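Long-range contact in glycolipid-binding domain-containing protein (Pseudomonas aeruginosa, PDB 2H1T), which is of unknown function but probably binds glycolipids and may take part in their metabolism: residues 52-64 / 75-87. Numbering follows the deposited sequence. Where two conformers were deposited one is given.
Sequences LRWDADWHLREAV and KLHLLADGRGHWQ
Ala63 and Leu78 form an antiparallel hydrogen-bonded pair; segments 60-64 and 75-80 of the beta hairpin run at 178° to each other. Ala63 N reaches Leu78 O at 2.9 Å, and Leu78 N returns the bond to Ala63 O; Ala80 N to Arg61 O extends the ladder. On the opposite edge of strand 60-64, Arg61 and Glu62 form a classic beta bulge with strand 45-54: both face Arg53, whose O accepts from both backbone nitrogens.

Three side-chain donors bond across the contact. His77 NE2 donates at 2.6 Å to Glu62 OE2, which accepts on its anti lone pair, the ring and carboxylate planes only 17° apart. Glu62's other oxygen, OE1, takes NE and NH2 of Arg53 side-on, so the carboxylate is fixed from two strands. Arg61, bent at chi2 (-55°) and again at chi3, brings NE 2.7 Å from Ala80 O at the guanidinium edge, while Asp81 O sits over one face. His59 ND1 donates in its ring plane to Gly82 O at 2.6 Å, tying the end of the Asp55-Trp58 type I turn to the 81-85 loop.

On the face carrying Glu62 and Leu79, Leu79 CD2 lies alongside Glu62 CG, 3.6 Å away; on the face of Ala63 and Leu78, Leu60 CD2 meets Trp86 CH2 at 3.5 Å, and the indole covers Ala80 CB.

This hairpin pairs the fourth and fifth strands of a six-stranded antiparallel sheet, between strands 45-54 and 86-88. Leu60, Ala63 and Trp86 pack on Ile103 of strand 102-106, Leu78 on Leu132 and Ile134 of strand 126-135, while His59 touches Arg118 of helix 113-119.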
loop_
_atom_site.group_PDB
_atom_site.type_symbol
_atom_site.label_atom_id
_atom_site.label_comp_id
_atom_site.label_asym_id
_atom_site.label_seq_id
_atom_site.Cartn_x
_atom_site.Cartn_y
_atom_site.Cartn_z
ATOM N N LEU A 52 -0.135 18.750 -6.644
ATOM C CA LEU A 52 -0.894 19.996 -6.632
ATOM C C LEU A 52 0.005 21.166 -6.960
ATOM O O LEU A 52 1.189 21.186 -6.606
ATOM C CB LEU A 52 -1.563 20.232 -5.264
ATOM C CG LEU A 52 -2.399 19.068 -4.717
ATOM C CD1 LEU A 52 -2.941 19.421 -3.312
ATOM C CD2 LEU A 52 -3.501 18.680 -5.714
ATOM N N ARG A 53 -0.564 22.136 -7.669
ATOM C CA ARG A 53 0.149 23.352 -8.004
ATOM C C ARG A 53 -0.793 24.516 -7.728
ATOM O O ARG A 53 -1.975 24.462 -8.069
ATOM C CB ARG A 53 0.620 23.326 -9.458
ATOM C CG ARG A 53 1.309 24.613 -9.929
ATOM C CD ARG A 53 1.833 24.536 -11.391
ATOM N NE ARG A 53 0.738 24.349 -12.344
ATOM C CZ ARG A 53 -0.065 25.317 -12.776
ATOM N NH1 ARG A 53 0.083 26.562 -12.349
ATOM N NH2 ARG A 53 -1.029 25.046 -13.640
ATOM N N TRP A 54 -0.263 25.566 -7.114
ATOM C CA TRP A 54 -1.092 26.732 -6.714
ATOM C C TRP A 54 -0.400 28.014 -7.097
ATOM O O TRP A 54 0.756 27.971 -7.527
ATOM C CB TRP A 54 -1.351 26.706 -5.215
ATOM C CG TRP A 54 -0.144 26.543 -4.382
ATOM C CD1 TRP A 54 0.605 27.534 -3.833
ATOM C CD2 TRP A 54 0.471 25.300 -3.989
ATOM N NE1 TRP A 54 1.645 26.998 -3.118
ATOM C CE2 TRP A 54 1.570 25.631 -3.168
ATOM C CE3 TRP A 54 0.140 23.939 -4.167
ATOM C CZ2 TRP A 54 2.387 24.663 -2.582
ATOM C CZ3 TRP A 54 0.945 22.968 -3.560
ATOM C CH2 TRP A 54 2.079 23.338 -2.806
ATOM N N ASP A 55 -1.107 29.145 -6.993
ATOM C CA ASP A 55 -0.512 30.438 -7.312
ATOM C C ASP A 55 0.151 31.126 -6.117
ATOM O O ASP A 55 0.254 30.545 -5.031
ATOM C CB ASP A 55 -1.555 31.361 -7.970
ATOM C CG ASP A 55 -2.647 31.796 -7.019
ATOM O OD1 ASP A 55 -2.508 31.667 -5.774
ATOM O OD2 ASP A 55 -3.651 32.314 -7.528
ATOM N N ALA A 56 0.586 32.373 -6.324
ATOM C CA ALA A 56 1.280 33.123 -5.277
ATOM C C ALA A 56 0.415 33.310 -4.054
ATOM O O ALA A 56 0.935 33.575 -2.986
ATOM C CB ALA A 56 1.712 34.501 -5.802
ATOM N N ASP A 57 -0.906 33.196 -4.207
ATOM C CA ASP A 57 -1.810 33.449 -3.114
ATOM C C ASP A 57 -2.388 32.190 -2.517
ATOM O O ASP A 57 -3.292 32.253 -1.682
ATOM C CB ASP A 57 -2.905 34.400 -3.574
ATOM C CG ASP A 57 -2.344 35.739 -3.997
ATOM O OD1 ASP A 57 -1.554 36.322 -3.231
ATOM O OD2 ASP A 57 -2.651 36.201 -5.109
ATOM N N TRP A 58 -1.780 31.057 -2.887
ATOM C CA TRP A 58 -2.185 29.726 -2.447
ATOM C C TRP A 58 -3.565 29.300 -2.960
ATOM O O TRP A 58 -4.207 28.453 -2.343
ATOM C CB TRP A 58 -2.072 29.606 -0.917
ATOM C CG TRP A 58 -0.677 29.422 -0.461
ATOM C CD1 TRP A 58 0.269 30.392 -0.309
ATOM C CD2 TRP A 58 -0.045 28.184 -0.101
ATOM N NE1 TRP A 58 1.447 29.839 0.139
ATOM C CE2 TRP A 58 1.285 28.483 0.264
ATOM C CE3 TRP A 58 -0.469 26.851 -0.056
ATOM C CZ2 TRP A 58 2.196 27.488 0.662
ATOM C CZ3 TRP A 58 0.436 25.876 0.327
ATOM C CH2 TRP A 58 1.748 26.204 0.694
ATOM N N HIS A 59 -4.012 29.890 -4.078
ATOM C CA HIS A 59 -5.152 29.344 -4.831
ATOM C C HIS A 59 -4.703 28.169 -5.692
ATOM O O HIS A 59 -3.795 28.300 -6.492
ATOM C CB HIS A 59 -5.771 30.378 -5.748
ATOM C CG HIS A 59 -6.337 31.567 -5.053
ATOM N ND1 HIS A 59 -7.541 32.133 -5.420
ATOM C CD2 HIS A 59 -5.871 32.309 -4.020
ATOM C CE1 HIS A 59 -7.799 33.166 -4.634
ATOM N NE2 HIS A 59 -6.798 33.302 -3.782
ATOM N N LEU A 60 -5.408 27.047 -5.607
ATOM C CA LEU A 60 -5.131 25.910 -6.431
ATOM C C LEU A 60 -5.329 26.227 -7.922
ATOM O O LEU A 60 -6.357 26.797 -8.296
ATOM C CB LEU A 60 -6.029 24.728 -6.062
ATOM C CG LEU A 60 -5.546 23.429 -6.699
ATOM C CD1 LEU A 60 -4.364 22.823 -5.969
ATOM C CD2 LEU A 60 -6.648 22.474 -6.727
ATOM N N ARG A 61 -4.343 25.872 -8.748
ATOM C CA ARG A 61 -4.430 26.023 -10.218
ATOM C C ARG A 61 -4.473 24.679 -10.944
ATOM O O ARG A 61 -5.135 24.563 -11.993
ATOM C CB ARG A 61 -3.293 26.928 -10.762
ATOM C CG ARG A 61 -3.263 28.356 -10.138
ATOM C CD ARG A 61 -4.652 29.121 -10.294
ATOM N NE ARG A 61 -5.075 29.027 -11.701
ATOM C CZ ARG A 61 -4.678 29.835 -12.696
ATOM N NH1 ARG A 61 -3.856 30.837 -12.483
ATOM N NH2 ARG A 61 -5.096 29.601 -13.938
ATOM N N GLU A 62 -3.753 23.674 -10.440
ATOM C CA GLU A 62 -3.781 22.343 -11.055
ATOM C C GLU A 62 -3.692 21.212 -10.031
ATOM O O GLU A 62 -2.988 21.315 -9.003
ATOM C CB GLU A 62 -2.658 22.236 -12.092
ATOM C CG GLU A 62 -2.743 21.066 -13.056
ATOM C CD GLU A 62 -1.737 21.203 -14.213
ATOM O OE1 GLU A 62 -0.769 22.038 -14.102
ATOM O OE2 GLU A 62 -1.930 20.499 -15.238
ATOM N N ALA A 63 -4.397 20.129 -10.315
ATOM C CA ALA A 63 -4.274 18.922 -9.517
ATOM C C ALA A 63 -4.247 17.694 -10.443
ATOM O O ALA A 63 -5.053 17.592 -11.341
ATOM C CB ALA A 63 -5.430 18.842 -8.530
ATOM N N VAL A 64 -3.311 16.782 -10.196
ATOM C CA VAL A 64 -3.186 15.517 -10.920
ATOM C C VAL A 64 -3.118 14.360 -9.920
ATOM O O VAL A 64 -2.349 14.419 -8.959
ATOM C CB VAL A 64 -1.900 15.510 -11.797
ATOM C CG1 VAL A 64 -1.831 14.270 -12.623
ATOM C CG2 VAL A 64 -1.866 16.725 -12.684
ATOM N N LYS A 75 -7.152 7.729 -13.041
ATOM C CA LYS A 75 -6.526 9.022 -13.074
ATOM C C LYS A 75 -7.598 10.145 -12.979
ATOM O O LYS A 75 -8.758 9.958 -13.361
ATOM C CB LYS A 75 -5.691 9.151 -14.359
ATOM C CG LYS A 75 -4.549 8.145 -14.471
ATOM C CD LYS A 75 -3.831 8.246 -15.820
ATOM C CE LYS A 75 -2.927 7.021 -16.001
ATOM N NZ LYS A 75 -2.368 6.840 -17.380
ATOM N N LEU A 76 -7.160 11.295 -12.491
ATOM C CA LEU A 76 -7.954 12.532 -12.489
ATOM C C LEU A 76 -7.034 13.734 -12.683
ATOM O O LEU A 76 -6.006 13.870 -12.009
ATOM C CB LEU A 76 -8.744 12.648 -11.182
ATOM C CG LEU A 76 -9.593 13.917 -10.940
ATOM C CD1 LEU A 76 -10.754 14.009 -11.982
ATOM C CD2 LEU A 76 -10.139 13.924 -9.515
ATOM N N HIS A 77 -7.411 14.600 -13.625
ATOM C CA HIS A 77 -6.693 15.839 -13.918
ATOM C C HIS A 77 -7.663 17.022 -13.865
ATOM O O HIS A 77 -8.580 17.118 -14.674
ATOM C CB HIS A 77 -6.083 15.782 -15.315
ATOM C CG HIS A 77 -5.109 16.888 -15.600
ATOM N ND1 HIS A 77 -4.579 17.101 -16.851
ATOM C CD2 HIS A 77 -4.572 17.842 -14.801
ATOM C CE1 HIS A 77 -3.759 18.144 -16.814
ATOM N NE2 HIS A 77 -3.727 18.605 -15.575
ATOM N N LEU A 78 -7.445 17.923 -12.917
ATOM C CA LEU A 78 -8.292 19.102 -12.733
ATOM C C LEU A 78 -7.482 20.377 -12.905
ATOM O O LEU A 78 -6.300 20.453 -12.516
ATOM C CB LEU A 78 -8.919 19.086 -11.312
ATOM C CG LEU A 78 -9.881 17.950 -10.992
ATOM C CD1 LEU A 78 -10.220 17.961 -9.546
ATOM C CD2 LEU A 78 -11.164 18.054 -11.876
ATOM N N LEU A 79 -8.104 21.336 -13.594
ATOM C CA LEU A 79 -7.565 22.682 -13.715
ATOM C C LEU A 79 -8.560 23.643 -13.054
ATOM O O LEU A 79 -9.757 23.475 -13.166
ATOM C CB LEU A 79 -7.294 23.070 -15.182
ATOM C CG LEU A 79 -6.017 22.545 -15.879
ATOM C CD1 LEU A 79 -6.032 22.819 -17.391
ATOM C CD2 LEU A 79 -4.703 23.106 -15.310
ATOM N N ALA A 80 -8.039 24.636 -12.343
ATOM C CA ALA A 80 -8.859 25.673 -11.710
ATOM C C ALA A 80 -8.266 27.040 -12.055
ATOM O O ALA A 80 -7.056 27.194 -12.086
ATOM C CB ALA A 80 -8.909 25.503 -10.199
ATOM N N ASP A 81 -9.117 28.040 -12.273
ATOM C CA ASP A 81 -8.603 29.380 -12.631
ATOM C C ASP A 81 -8.151 30.261 -11.460
ATOM O O ASP A 81 -7.652 31.377 -11.684
ATOM C CB ASP A 81 -9.570 30.128 -13.558
ATOM C CG ASP A 81 -10.864 30.535 -12.898
ATOM O OD1 ASP A 81 -11.125 30.159 -11.753
ATOM O OD2 ASP A 81 -11.611 31.306 -13.541
ATOM N N GLY A 82 -8.286 29.749 -10.229
ATOM C CA GLY A 82 -8.022 30.512 -9.002
ATOM C C GLY A 82 -9.170 31.437 -8.574
ATOM O O GLY A 82 -9.061 32.159 -7.552
ATOM N N ARG A 83 -10.241 31.458 -9.373
ATOM C CA ARG A 83 -11.398 32.301 -9.103
ATOM C C ARG A 83 -12.691 31.514 -9.039
ATOM O O ARG A 83 -13.776 32.116 -9.146
ATOM C CB ARG A 83 -11.496 33.396 -10.163
ATOM C CG ARG A 83 -10.267 34.250 -10.223
ATOM C CD ARG A 83 -10.287 35.172 -11.414
ATOM N NE ARG A 83 -9.654 34.500 -12.540
ATOM C CZ ARG A 83 -10.185 34.323 -13.756
ATOM N NH1 ARG A 83 -11.388 34.781 -14.073
ATOM N NH2 ARG A 83 -9.478 33.701 -14.675
ATOM N N GLY A 84 -12.577 30.187 -8.856
ATOM C CA GLY A 84 -13.710 29.308 -8.600
ATOM C C GLY A 84 -14.262 28.547 -9.812
ATOM O O GLY A 84 -15.346 27.967 -9.720
ATOM N N HIS A 85 -13.522 28.539 -10.928
ATOM C CA HIS A 85 -13.984 27.891 -12.170
ATOM C C HIS A 85 -13.056 26.761 -12.541
ATOM O O HIS A 85 -11.846 26.928 -12.633
ATOM C CB HIS A 85 -14.114 28.897 -13.323
ATOM C CG HIS A 85 -14.817 30.150 -12.919
ATOM N ND1 HIS A 85 -14.143 31.314 -12.615
ATOM C CD2 HIS A 85 -16.126 30.404 -12.701
ATOM C CE1 HIS A 85 -15.007 32.234 -12.235
ATOM N NE2 HIS A 85 -16.218 31.711 -12.294
ATOM N N TRP A 86 -13.651 25.591 -12.731
ATOM C CA TRP A 86 -12.879 24.366 -12.902
ATOM C C TRP A 86 -13.054 23.749 -14.230
ATOM O O TRP A 86 -14.095 23.894 -14.885
ATOM C CB TRP A 86 -13.314 23.361 -11.856
ATOM C CG TRP A 86 -12.959 23.824 -10.459
ATOM C CD1 TRP A 86 -13.566 24.826 -9.749
ATOM C CD2 TRP A 86 -11.879 23.350 -9.654
ATOM N NE1 TRP A 86 -12.958 24.955 -8.525
ATOM C CE2 TRP A 86 -11.901 24.084 -8.454
ATOM C CE3 TRP A 86 -10.886 22.380 -9.829
ATOM C CZ2 TRP A 86 -10.969 23.871 -7.443
ATOM C CZ3 TRP A 86 -9.982 22.144 -8.798
ATOM C CH2 TRP A 86 -10.033 22.895 -7.627
ATOM N N GLN A 87 -12.057 22.979 -14.633
ATOM C CA GLN A 87 -12.256 22.153 -15.800
ATOM C C GLN A 87 -11.396 20.938 -15.733
ATOM O O GLN A 87 -10.479 20.856 -14.905
ATOM C CB GLN A 87 -12.019 22.919 -17.073
ATOM C CG GLN A 87 -10.674 23.509 -17.231
ATOM C CD GLN A 87 -10.644 24.433 -18.431
ATOM O OE1 GLN A 87 -10.022 24.127 -19.437
ATOM N NE2 GLN A 87 -11.363 25.543 -18.348
HETATM O O HOH W 1 -5.325 26.406 -14.191
#